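Local coordinates for blue copper protein (Hyphomicrobium denitrificans, PDB 3EF4) that binds one copper ion in a cupredoxin fold and, as a pseudoazurin of the periplasm, probably carries electrons between redox partners, at residues M17-A28 against M85-G94; S40-P51 against L74-Y83. All blocks are in the same frame, centred on the assembly; numbering follows the deposited sequence. Where two conformers were deposited one is given.

From the N terminus the chain first lays down strand 2-8, then residues 17-28, the first half of contact 1. Contact 2 opens later, at 40-51, and closes at 74-83; the loop it completes holds strand 65-68. Residues 85-94 follow almost at once and return to 17-28, so contact 1 closes the longer loop and contact 2 is nested within it. The two meet where strands 73-78 and 88-93 lie side by side, with Val91 N 2.8 Å from Tyr75 O. Both reach the copper ion: contact 2 supplies His41, Cys79 and His82, contact 1 supplies Met87. Together they tie short strand 44-45 to strand 18-26 across one sheet.

Contact 1: M17-A28 against M85-G94. With CU (copper (II) ion), chain D.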
loop_
_atom_site.group_PDB
_atom_site.type_symbol
_atom_site.label_atom_id
_atom_site.label_comp_id
_atom_site.label_asym_id
_atom_site.label_seq_id
_atom_site.Cartn_x
_atom_site.Cartn_y
_atom_site.Cartn_z
ATOM N N MET A 17 -8.866 10.454 -0.143
ATOM C CA MET A 17 -8.388 9.403 0.751
ATOM C C MET A 17 -7.407 8.506 -0.016
ATOM O O MET A 17 -7.678 7.387 -0.423
ATOM C CB MET A 17 -9.530 8.575 1.316
ATOM C CG MET A 17 -10.638 9.420 1.866
ATOM S SD MET A 17 -10.020 10.507 3.176
ATOM C CE MET A 17 -11.594 11.099 3.809
ATOM N N VAL A 18 -6.247 9.076 -0.213
ATOM C CA VAL A 18 -5.244 8.437 -1.031
ATOM C C VAL A 18 -3.899 8.318 -0.366
ATOM O O VAL A 18 -3.455 9.184 0.387
ATOM C CB VAL A 18 -5.060 9.193 -2.376
ATOM C CG1 VAL A 18 -6.369 9.250 -3.126
ATOM C CG2 VAL A 18 -4.539 10.585 -2.144
ATOM N N PHE A 19 -3.226 7.209 -0.700
ATOM C CA PHE A 19 -1.802 7.122 -0.525
ATOM C C PHE A 19 -1.126 7.654 -1.782
ATOM O O PHE A 19 -1.514 7.275 -2.890
ATOM C CB PHE A 19 -1.406 5.654 -0.305
ATOM C CG PHE A 19 -1.773 5.066 1.023
ATOM C CD1 PHE A 19 -1.137 5.385 2.205
ATOM C CD2 PHE A 19 -2.797 4.146 1.100
ATOM C CE1 PHE A 19 -1.497 4.804 3.396
ATOM C CE2 PHE A 19 -3.150 3.553 2.278
ATOM C CZ PHE A 19 -2.495 3.885 3.459
ATOM N N GLN A 20 -0.148 8.510 -1.624
ATOM C CA GLN A 20 0.547 9.102 -2.749
ATOM C C GLN A 20 2.040 8.807 -2.654
ATOM O O GLN A 20 2.694 9.312 -1.709
ATOM C CB GLN A 20 0.320 10.617 -2.778
ATOM C CG GLN A 20 0.930 11.237 -4.034
ATOM C CD GLN A 20 0.170 12.463 -4.484
ATOM O OE1 GLN A 20 -0.009 13.377 -3.661
ATOM N NE2 GLN A 20 -0.274 12.558 -5.751
ATOM N N PRO A 21 2.586 8.021 -3.571
ATOM C CA PRO A 21 1.918 7.326 -4.680
ATOM C C PRO A 21 1.145 6.123 -4.175
ATOM O O PRO A 21 1.378 5.613 -3.072
ATOM C CB PRO A 21 3.069 6.858 -5.572
ATOM C CG PRO A 21 4.235 6.720 -4.651
ATOM C CD PRO A 21 4.029 7.730 -3.569
ATOM N N GLY A 22 0.216 5.629 -4.991
ATOM C CA GLY A 22 -0.543 4.453 -4.714
ATOM C C GLY A 22 0.152 3.148 -5.080
ATOM O O GLY A 22 -0.268 2.078 -4.648
ATOM N N PHE A 23 1.199 3.246 -5.880
ATOM C CA PHE A 23 2.023 2.105 -6.281
ATOM C C PHE A 23 3.471 2.553 -6.112
ATOM O O PHE A 23 3.832 3.644 -6.546
ATOM C CB PHE A 23 1.763 1.707 -7.723
ATOM C CG PHE A 23 2.770 0.683 -8.204
ATOM C CD1 PHE A 23 2.607 -0.640 -7.856
ATOM C CD2 PHE A 23 3.880 1.020 -8.961
ATOM C CE1 PHE A 23 3.529 -1.596 -8.239
ATOM C CE2 PHE A 23 4.839 0.103 -9.325
ATOM C CZ PHE A 23 4.667 -1.219 -8.937
ATOM N N VAL A 24 4.286 1.716 -5.497
ATOM C CA VAL A 24 5.725 2.040 -5.479
ATOM C C VAL A 24 6.519 0.750 -5.623
ATOM O O VAL A 24 6.259 -0.268 -5.013
ATOM C CB VAL A 24 6.154 2.898 -4.306
ATOM C CG1 VAL A 24 5.913 2.151 -3.046
ATOM C CG2 VAL A 24 7.639 3.272 -4.317
ATOM N N LYS A 25 7.487 0.822 -6.509
ATOM C CA LYS A 25 8.446 -0.227 -6.780
ATOM C C LYS A 25 9.734 0.049 -6.041
ATOM O O LYS A 25 10.325 1.123 -6.140
ATOM C CB LYS A 25 8.664 -0.343 -8.303
ATOM C CG LYS A 25 9.812 -1.319 -8.593
ATOM C CD LYS A 25 9.422 -2.756 -8.557
ATOM C CE LYS A 25 10.502 -3.752 -8.979
ATOM N NZ LYS A 25 11.847 -3.403 -8.435
ATOM N N VAL A 26 10.162 -0.936 -5.260
ATOM C CA VAL A 26 11.327 -0.848 -4.428
ATOM C C VAL A 26 12.161 -2.124 -4.561
ATOM O O VAL A 26 11.790 -3.084 -5.248
ATOM C CB VAL A 26 10.990 -0.596 -2.953
ATOM C CG1 VAL A 26 10.003 0.542 -2.813
ATOM C CG2 VAL A 26 10.407 -1.851 -2.309
ATOM N N GLU A 27 13.323 -2.069 -3.929
ATOM C CA GLU A 27 14.158 -3.285 -3.942
ATOM C C GLU A 27 14.339 -3.749 -2.503
ATOM O O GLU A 27 14.163 -3.012 -1.541
ATOM C CB GLU A 27 15.515 -3.059 -4.612
ATOM C CG GLU A 27 15.402 -2.821 -6.126
ATOM C CD GLU A 27 14.792 -3.937 -6.950
ATOM O OE1 GLU A 27 14.438 -3.777 -8.152
ATOM O OE2 GLU A 27 14.626 -5.075 -6.468
ATOM N N ALA A 28 14.695 -5.027 -2.380
ATOM C CA ALA A 28 14.959 -5.522 -1.047
ATOM C C ALA A 28 16.013 -4.691 -0.319
ATOM O O ALA A 28 16.983 -4.292 -0.985
ATOM C CB ALA A 28 15.457 -6.954 -1.168
ATOM N N MET A 85 -13.178 3.690 1.210
ATOM C CA MET A 85 -13.151 4.868 0.379
ATOM C C MET A 85 -12.022 4.786 -0.611
ATOM O O MET A 85 -11.738 5.745 -1.305
ATOM C CB MET A 85 -13.011 6.125 1.253
ATOM C CG MET A 85 -14.293 6.499 1.985
ATOM S SD MET A 85 -14.236 7.755 3.280
ATOM C CE MET A 85 -14.012 6.704 4.623
ATOM N N GLY A 86 -11.341 3.646 -0.680
ATOM C CA GLY A 86 -10.303 3.529 -1.692
ATOM C C GLY A 86 -8.890 3.735 -1.213
ATOM O O GLY A 86 -7.995 3.738 -2.051
ATOM N N MET A 87 -8.634 3.897 0.092
ATOM C CA MET A 87 -7.295 4.244 0.532
ATOM C C MET A 87 -6.469 2.961 0.751
ATOM O O MET A 87 -6.464 2.335 1.787
ATOM C CB MET A 87 -7.353 5.106 1.789
ATOM C CG MET A 87 -5.995 5.761 2.065
ATOM S SD MET A 87 -6.192 7.238 3.105
ATOM C CE MET A 87 -4.433 7.612 3.323
ATOM N N VAL A 88 -5.815 2.579 -0.352
ATOM C CA VAL A 88 -5.075 1.359 -0.526
ATOM C C VAL A 88 -3.790 1.649 -1.287
ATOM O O VAL A 88 -3.792 2.556 -2.147
ATOM C CB VAL A 88 -5.904 0.237 -1.177
ATOM C CG1 VAL A 88 -6.338 0.589 -2.594
ATOM C CG2 VAL A 88 -5.183 -1.089 -1.178
ATOM N N VAL A 89 -2.721 0.949 -1.018
ATOM C CA VAL A 89 -1.424 1.132 -1.653
ATOM C C VAL A 89 -0.813 -0.230 -1.892
ATOM O O VAL A 89 -1.003 -1.172 -1.123
ATOM C CB VAL A 89 -0.530 2.037 -0.792
ATOM C CG1 VAL A 89 -0.342 1.478 0.629
ATOM C CG2 VAL A 89 0.822 2.299 -1.437
ATOM N N LEU A 90 -0.024 -0.317 -2.961
ATOM C CA LEU A 90 0.624 -1.526 -3.391
ATOM C C LEU A 90 2.135 -1.263 -3.476
ATOM O O LEU A 90 2.575 -0.391 -4.225
ATOM C CB LEU A 90 0.098 -1.967 -4.747
ATOM C CG LEU A 90 0.648 -3.288 -5.325
ATOM C CD1 LEU A 90 0.348 -4.444 -4.405
ATOM C CD2 LEU A 90 0.097 -3.562 -6.722
ATOM N N VAL A 91 2.915 -2.036 -2.739
ATOM C CA VAL A 91 4.371 -1.930 -2.777
ATOM C C VAL A 91 4.894 -3.194 -3.448
ATOM O O VAL A 91 4.585 -4.306 -2.997
ATOM C CB VAL A 91 4.979 -1.799 -1.382
ATOM C CG1 VAL A 91 6.489 -1.736 -1.434
ATOM C CG2 VAL A 91 4.426 -0.568 -0.685
ATOM N N GLN A 92 5.690 -3.033 -4.485
ATOM C CA GLN A 92 6.373 -4.153 -5.137
ATOM C C GLN A 92 7.818 -4.175 -4.727
ATOM O O GLN A 92 8.545 -3.206 -4.950
ATOM C CB GLN A 92 6.312 -3.963 -6.636
ATOM C CG GLN A 92 7.022 -5.111 -7.356
ATOM C CD GLN A 92 6.879 -5.026 -8.875
ATOM O OE1 GLN A 92 6.019 -4.303 -9.412
ATOM N NE2 GLN A 92 7.693 -5.817 -9.557
ATOM N N VAL A 93 8.223 -5.293 -4.147
ATOM C CA VAL A 93 9.601 -5.525 -3.772
ATOM C C VAL A 93 10.207 -6.488 -4.778
ATOM O O VAL A 93 9.849 -7.673 -4.799
ATOM C CB VAL A 93 9.714 -6.094 -2.342
ATOM C CG1 VAL A 93 11.176 -6.261 -1.948
ATOM C CG2 VAL A 93 8.957 -5.228 -1.355
ATOM N N GLY A 94 11.076 -5.992 -5.638
ATOM C CA GLY A 94 11.653 -6.935 -6.598
ATOM C C GLY A 94 10.643 -7.586 -7.492
ATOM O O GLY A 94 9.707 -6.932 -7.966
HETATM CU CU CU D . -6.967 7.357 5.493
HETATM O O HOH W 1 -4.665 5.260 -2.383
#
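A parallel strand pair of the cupredoxin fold, 23-26 beside 88-93, leads away from the copper site, whose ligand Met87 immediately precedes strand 88-93. Five backbone hydrogen bonds zip it from Leu90 N to Gly22 O through to Gly94 N to Val26 O; the shortest, Val26 N to Gln92 O, is 2.8 Å. Near the metal the Phe19 ring is sandwiched: Met87 CE stands over the centre of one face, 4.0 Å from the centroid, while Val89 CG1 covers the opposite face nearer the rim. Met87 reaches the copper with an extended chain, its CG turned away from the backbone N (chi1 -166°), and binds it through SD at 2.5 Å. At the other end the Gln92 amide lies against the Lys25 chain, CD to CD 3.4 Å; its OE1 meets the edge of the Phe23 ring in plane at CZ, and its NE2 donates to Gly94 O at 2.8 Å. Replacing Gln92 by a leucine would probably leave Gly94 O and the backbone N of Val123, which bonds OE1, without these partners. Lys25 NZ forms a salt bridge with Glu27 OE1, 2.6 Å. Strand 2-8 flanks 18-26 on one side and strand 73-78 flanks 88-93 on the other, while helix 109-119 packs on Val18, Val88 and Leu90.

Contact 2: S40-P51 against L74-Y83; sequences SHNAESVREVWP and LYVLKCAPHY. With CU (copper (II) ion), chain D; PO4 (phosphate ion), chain H.
The Trp50 indole has Tyr75 CD2 and Pro51 CD over one face and Ser45 OG over the centre of the other, with Val76 O and Leu77 CD1 at its edge. It closes one end of a short antiparallel pairing, 44-45 with 77-78 at the end of strand 73-78; at the other lies the type 1 copper site of the cupredoxin fold. Tyr75 presents its edge to the indole face in a T-shaped pair, centroids 4.9 Å apart and planes at 70°, and receives Pro51 CG on a face of its own ring, 3.8 Å from the centroid. Ser45 OG is held there by a hydrogen bond with Val57 N, and Tyr75 OH bonds Lys71 O. Glu44 and Lys78 form a hydrogen-bonded pair, and Val46 N continues to Val76 O in a nearly straight bond (178°). Val46 CG2 lies against Lys78 CB, itself over a face of the Tyr83 ring. The extended Lys78 chain ends at a phosphate, probably from the crystallisation liquor, NZ donating a hydrogen bond to phosphate O2, 2.7 Å; a water links NZ to Glu48 OE1. At the metal, His41 and His82 meet rim to rim and each gives ND1 to copper, while Met87 completes the site; His41 NE2 donates a hydrogen bond to Asn9 OD1. Cys79 SG lies at the edge of the His41 ring, placed anti to the backbone N (chi1 168°), and binds copper at 2.2 Å. The same sulfur accepts a hydrogen bond from Asn42 N, 3.5 Å, which probably tempers the charge on the thiolate. The Asn42 side chain ties the ligand loop to strand 44-45: ND2 donates to Glu44 OE1 on its anti lone pair and to Gly59 O, while OD1 accepts from Ala80 N, which lies in the carbonyl plane, at 2.7 Å.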
loop_
_atom_site.group_PDB
_atom_site.type_symbol
_atom_site.label_atom_id
_atom_site.label_comp_id
_atom_site.label_asym_id
_atom_site.label_seq_id
_atom_site.Cartn_x
_atom_site.Cartn_y
_atom_site.Cartn_z
ATOM N N SER A 40 -5.244 11.832 10.573
ATOM C CA SER A 40 -6.412 10.943 10.667
ATOM C C SER A 40 -6.358 9.804 9.674
ATOM O O SER A 40 -7.433 9.335 9.268
ATOM C CB SER A 40 -7.721 11.711 10.563
ATOM O OG SER A 40 -7.742 12.733 11.572
ATOM N N HIS A 41 -5.164 9.346 9.341
ATOM C CA HIS A 41 -4.930 8.177 8.520
ATOM C C HIS A 41 -4.001 7.212 9.208
ATOM O O HIS A 41 -3.339 7.563 10.168
ATOM C CB HIS A 41 -4.302 8.576 7.203
ATOM C CG HIS A 41 -5.077 9.569 6.402
ATOM N ND1 HIS A 41 -6.193 9.202 5.670
ATOM C CD2 HIS A 41 -4.900 10.910 6.259
ATOM C CE1 HIS A 41 -6.657 10.283 5.096
ATOM N NE2 HIS A 41 -5.905 11.354 5.425
ATOM N N ASN A 42 -3.913 5.994 8.730
ATOM C CA ASN A 42 -2.838 5.105 9.082
ATOM C C ASN A 42 -2.447 4.274 7.865
ATOM O O ASN A 42 -3.031 4.355 6.800
ATOM C CB ASN A 42 -3.125 4.219 10.279
ATOM C CG ASN A 42 -3.911 2.952 9.994
ATOM O OD1 ASN A 42 -4.788 2.935 9.147
ATOM N ND2 ASN A 42 -3.544 1.911 10.724
ATOM N N ALA A 43 -1.451 3.421 8.093
ATOM C CA ALA A 43 -1.079 2.419 7.083
ATOM C C ALA A 43 -0.866 1.111 7.809
ATOM O O ALA A 43 -0.159 1.031 8.808
ATOM C CB ALA A 43 0.162 2.805 6.324
ATOM N N GLU A 44 -1.507 0.065 7.327
ATOM C CA GLU A 44 -1.382 -1.281 7.902
ATOM C C GLU A 44 -1.563 -2.322 6.823
ATOM O O GLU A 44 -2.293 -2.135 5.832
ATOM C CB GLU A 44 -2.372 -1.473 9.043
ATOM C CG GLU A 44 -3.838 -1.462 8.631
ATOM C CD GLU A 44 -4.701 -1.645 9.840
ATOM O OE1 GLU A 44 -4.768 -0.758 10.682
ATOM O OE2 GLU A 44 -5.303 -2.708 10.037
ATOM N N SER A 45 -0.963 -3.478 7.017
ATOM C CA SER A 45 -1.120 -4.578 6.105
ATOM C C SER A 45 -2.560 -4.986 5.895
ATOM O O SER A 45 -3.323 -5.028 6.863
ATOM C CB SER A 45 -0.371 -5.801 6.673
ATOM O OG SER A 45 0.994 -5.546 6.859
ATOM N N VAL A 46 -2.917 -5.324 4.673
ATOM C CA VAL A 46 -4.152 -6.056 4.418
ATOM C C VAL A 46 -3.799 -7.517 4.654
ATOM O O VAL A 46 -3.230 -8.182 3.811
ATOM C CB VAL A 46 -4.681 -5.773 3.024
ATOM C CG1 VAL A 46 -5.920 -6.589 2.727
ATOM C CG2 VAL A 46 -5.061 -4.297 2.899
ATOM N N ARG A 47 -4.107 -7.995 5.860
ATOM C CA ARG A 47 -3.551 -9.288 6.253
ATOM C C ARG A 47 -4.069 -10.446 5.436
ATOM O O ARG A 47 -3.370 -11.463 5.344
ATOM C CB ARG A 47 -3.750 -9.536 7.745
ATOM C CG ARG A 47 -2.876 -8.548 8.491
ATOM C CD ARG A 47 -2.368 -8.894 9.756
ATOM N NE ARG A 47 -1.666 -10.169 9.818
ATOM C CZ ARG A 47 -1.496 -10.844 10.944
ATOM N NH1 ARG A 47 -1.933 -10.398 12.092
ATOM N NH2 ARG A 47 -0.845 -11.993 10.873
ATOM N N GLU A 48 -5.235 -10.254 4.838
ATOM C CA GLU A 48 -5.802 -11.345 4.057
ATOM C C GLU A 48 -5.045 -11.581 2.771
ATOM O O GLU A 48 -5.239 -12.621 2.153
ATOM C CB GLU A 48 -7.302 -11.075 3.841
ATOM C CG GLU A 48 -8.072 -10.950 5.151
ATOM C CD GLU A 48 -7.927 -9.647 5.936
ATOM O OE1 GLU A 48 -7.369 -8.558 5.522
ATOM O OE2 GLU A 48 -8.354 -9.761 7.107
ATOM N N VAL A 49 -4.203 -10.613 2.377
ATOM C CA VAL A 49 -3.406 -10.773 1.140
ATOM C C VAL A 49 -1.905 -10.578 1.392
ATOM O O VAL A 49 -1.101 -10.767 0.456
ATOM C CB VAL A 49 -3.985 -9.858 0.025
ATOM C CG1 VAL A 49 -3.634 -8.406 0.288
ATOM C CG2 VAL A 49 -3.600 -10.237 -1.382
ATOM N N TRP A 50 -1.507 -10.226 2.596
ATOM C CA TRP A 50 -0.082 -10.009 2.915
ATOM C C TRP A 50 0.725 -11.271 2.744
ATOM O O TRP A 50 0.180 -12.322 3.102
ATOM C CB TRP A 50 0.008 -9.507 4.319
ATOM C CG TRP A 50 1.286 -8.938 4.782
ATOM C CD1 TRP A 50 2.233 -9.541 5.558
ATOM C CD2 TRP A 50 1.799 -7.635 4.503
ATOM N NE1 TRP A 50 3.272 -8.700 5.774
ATOM C CE2 TRP A 50 3.040 -7.517 5.148
ATOM C CE3 TRP A 50 1.303 -6.523 3.760
ATOM C CZ2 TRP A 50 3.809 -6.371 5.098
ATOM C CZ3 TRP A 50 2.079 -5.404 3.730
ATOM C CH2 TRP A 50 3.301 -5.315 4.379
ATOM N N PRO A 51 1.938 -11.193 2.227
ATOM C CA PRO A 51 2.720 -12.397 1.970
ATOM C C PRO A 51 2.927 -13.223 3.226
ATOM O O PRO A 51 3.178 -12.749 4.366
ATOM C CB PRO A 51 4.016 -11.865 1.379
ATOM C CG PRO A 51 3.640 -10.591 0.714
ATOM C CD PRO A 51 2.672 -10.032 1.710
ATOM N N LEU A 74 4.599 -8.667 -3.698
ATOM C CA LEU A 74 3.660 -7.581 -3.659
ATOM C C LEU A 74 2.977 -7.481 -2.326
ATOM O O LEU A 74 2.469 -8.488 -1.833
ATOM C CB LEU A 74 2.606 -7.735 -4.780
ATOM C CG LEU A 74 3.145 -7.634 -6.187
ATOM C CD1 LEU A 74 2.107 -8.135 -7.174
ATOM C CD2 LEU A 74 3.506 -6.197 -6.524
ATOM N N TYR A 75 2.921 -6.280 -1.793
ATOM C CA TYR A 75 2.454 -5.976 -0.445
ATOM C C TYR A 75 1.356 -4.910 -0.504
ATOM O O TYR A 75 1.593 -3.793 -0.937
ATOM C CB TYR A 75 3.636 -5.454 0.369
ATOM C CG TYR A 75 4.707 -6.475 0.580
ATOM C CD1 TYR A 75 5.703 -6.687 -0.357
ATOM C CD2 TYR A 75 4.729 -7.257 1.734
ATOM C CE1 TYR A 75 6.698 -7.640 -0.157
ATOM C CE2 TYR A 75 5.701 -8.186 1.939
ATOM C CZ TYR A 75 6.682 -8.394 0.992
ATOM O OH TYR A 75 7.679 -9.320 1.240
ATOM N N VAL A 76 0.189 -5.298 -0.040
ATOM C CA VAL A 76 -0.955 -4.393 -0.009
ATOM C C VAL A 76 -1.125 -3.849 1.393
ATOM O O VAL A 76 -1.214 -4.642 2.358
ATOM C CB VAL A 76 -2.258 -5.121 -0.449
ATOM C CG1 VAL A 76 -3.408 -4.123 -0.479
ATOM C CG2 VAL A 76 -2.089 -5.769 -1.798
ATOM N N LEU A 77 -1.216 -2.522 1.498
ATOM C CA LEU A 77 -1.544 -1.865 2.756
ATOM C C LEU A 77 -2.806 -1.046 2.566
ATOM O O LEU A 77 -3.125 -0.596 1.483
ATOM C CB LEU A 77 -0.405 -1.022 3.301
ATOM C CG LEU A 77 0.896 -1.743 3.604
ATOM C CD1 LEU A 77 1.812 -1.802 2.407
ATOM C CD2 LEU A 77 1.620 -1.090 4.784
ATOM N N LYS A 78 -3.509 -0.844 3.686
ATOM C CA LYS A 78 -4.667 -0.020 3.735
ATOM C C LYS A 78 -4.540 1.025 4.836
ATOM O O LYS A 78 -3.762 0.888 5.747
ATOM C CB LYS A 78 -5.946 -0.868 4.008
ATOM C CG LYS A 78 -5.903 -1.593 5.345
ATOM C CD LYS A 78 -7.195 -2.375 5.599
ATOM C CE LYS A 78 -7.043 -3.223 6.864
ATOM N NZ LYS A 78 -8.255 -4.011 7.153
ATOM N N CYS A 79 -5.408 2.028 4.721
ATOM C CA CYS A 79 -5.734 2.934 5.810
ATOM C C CYS A 79 -7.022 2.415 6.430
ATOM O O CYS A 79 -8.018 2.252 5.720
ATOM C CB CYS A 79 -5.898 4.348 5.315
ATOM S SG CYS A 79 -6.632 5.441 6.536
ATOM N N ALA A 80 -6.985 2.088 7.729
ATOM C CA ALA A 80 -8.128 1.425 8.329
ATOM C C ALA A 80 -9.428 2.217 8.183
ATOM O O ALA A 80 -10.413 1.635 7.705
ATOM C CB ALA A 80 -7.875 1.140 9.802
ATOM N N PRO A 81 -9.541 3.465 8.555
ATOM C CA PRO A 81 -10.819 4.128 8.391
ATOM C C PRO A 81 -11.218 4.421 6.961
ATOM O O PRO A 81 -12.404 4.663 6.722
ATOM C CB PRO A 81 -10.596 5.443 9.162
ATOM C CG PRO A 81 -9.149 5.687 9.083
ATOM C CD PRO A 81 -8.506 4.314 9.226
ATOM N N HIS A 82 -10.250 4.441 6.043
ATOM C CA HIS A 82 -10.581 4.830 4.682
ATOM C C HIS A 82 -10.457 3.755 3.625
ATOM O O HIS A 82 -10.590 4.037 2.447
ATOM C CB HIS A 82 -9.787 6.063 4.248
ATOM C CG HIS A 82 -10.020 7.238 5.146
ATOM N ND1 HIS A 82 -8.921 7.889 5.660
ATOM C CD2 HIS A 82 -11.119 7.871 5.559
ATOM C CE1 HIS A 82 -9.392 8.892 6.409
ATOM N NE2 HIS A 82 -10.724 8.869 6.375
ATOM N N TYR A 83 -10.254 2.508 4.034
ATOM C CA TYR A 83 -10.105 1.447 3.029
ATOM C C TYR A 83 -11.280 1.360 2.109
ATOM O O TYR A 83 -11.134 1.271 0.885
ATOM C CB TYR A 83 -9.908 0.122 3.725
ATOM C CG TYR A 83 -9.463 -1.033 2.872
ATOM C CD1 TYR A 83 -8.621 -0.899 1.789
ATOM C CD2 TYR A 83 -9.891 -2.313 3.182
ATOM C CE1 TYR A 83 -8.230 -1.972 1.052
ATOM C CE2 TYR A 83 -9.490 -3.411 2.446
ATOM C CZ TYR A 83 -8.655 -3.245 1.360
ATOM O OH TYR A 83 -8.229 -4.289 0.599
HETATM CU CU CU D . -6.967 7.357 5.493
HETATM P P PO4 H . -8.260 -3.607 11.222
HETATM O O1 PO4 H . -9.139 -2.327 10.991
HETATM O O2 PO4 H . -8.057 -4.372 9.842
HETATM O O3 PO4 H . -6.833 -3.185 11.775
HETATM O O4 PO4 H . -8.963 -4.579 12.234
HETATM O O HOH W 2 -8.593 -5.867 5.226
HETATM O O HOH W 3 0.159 -8.296 -0.180
#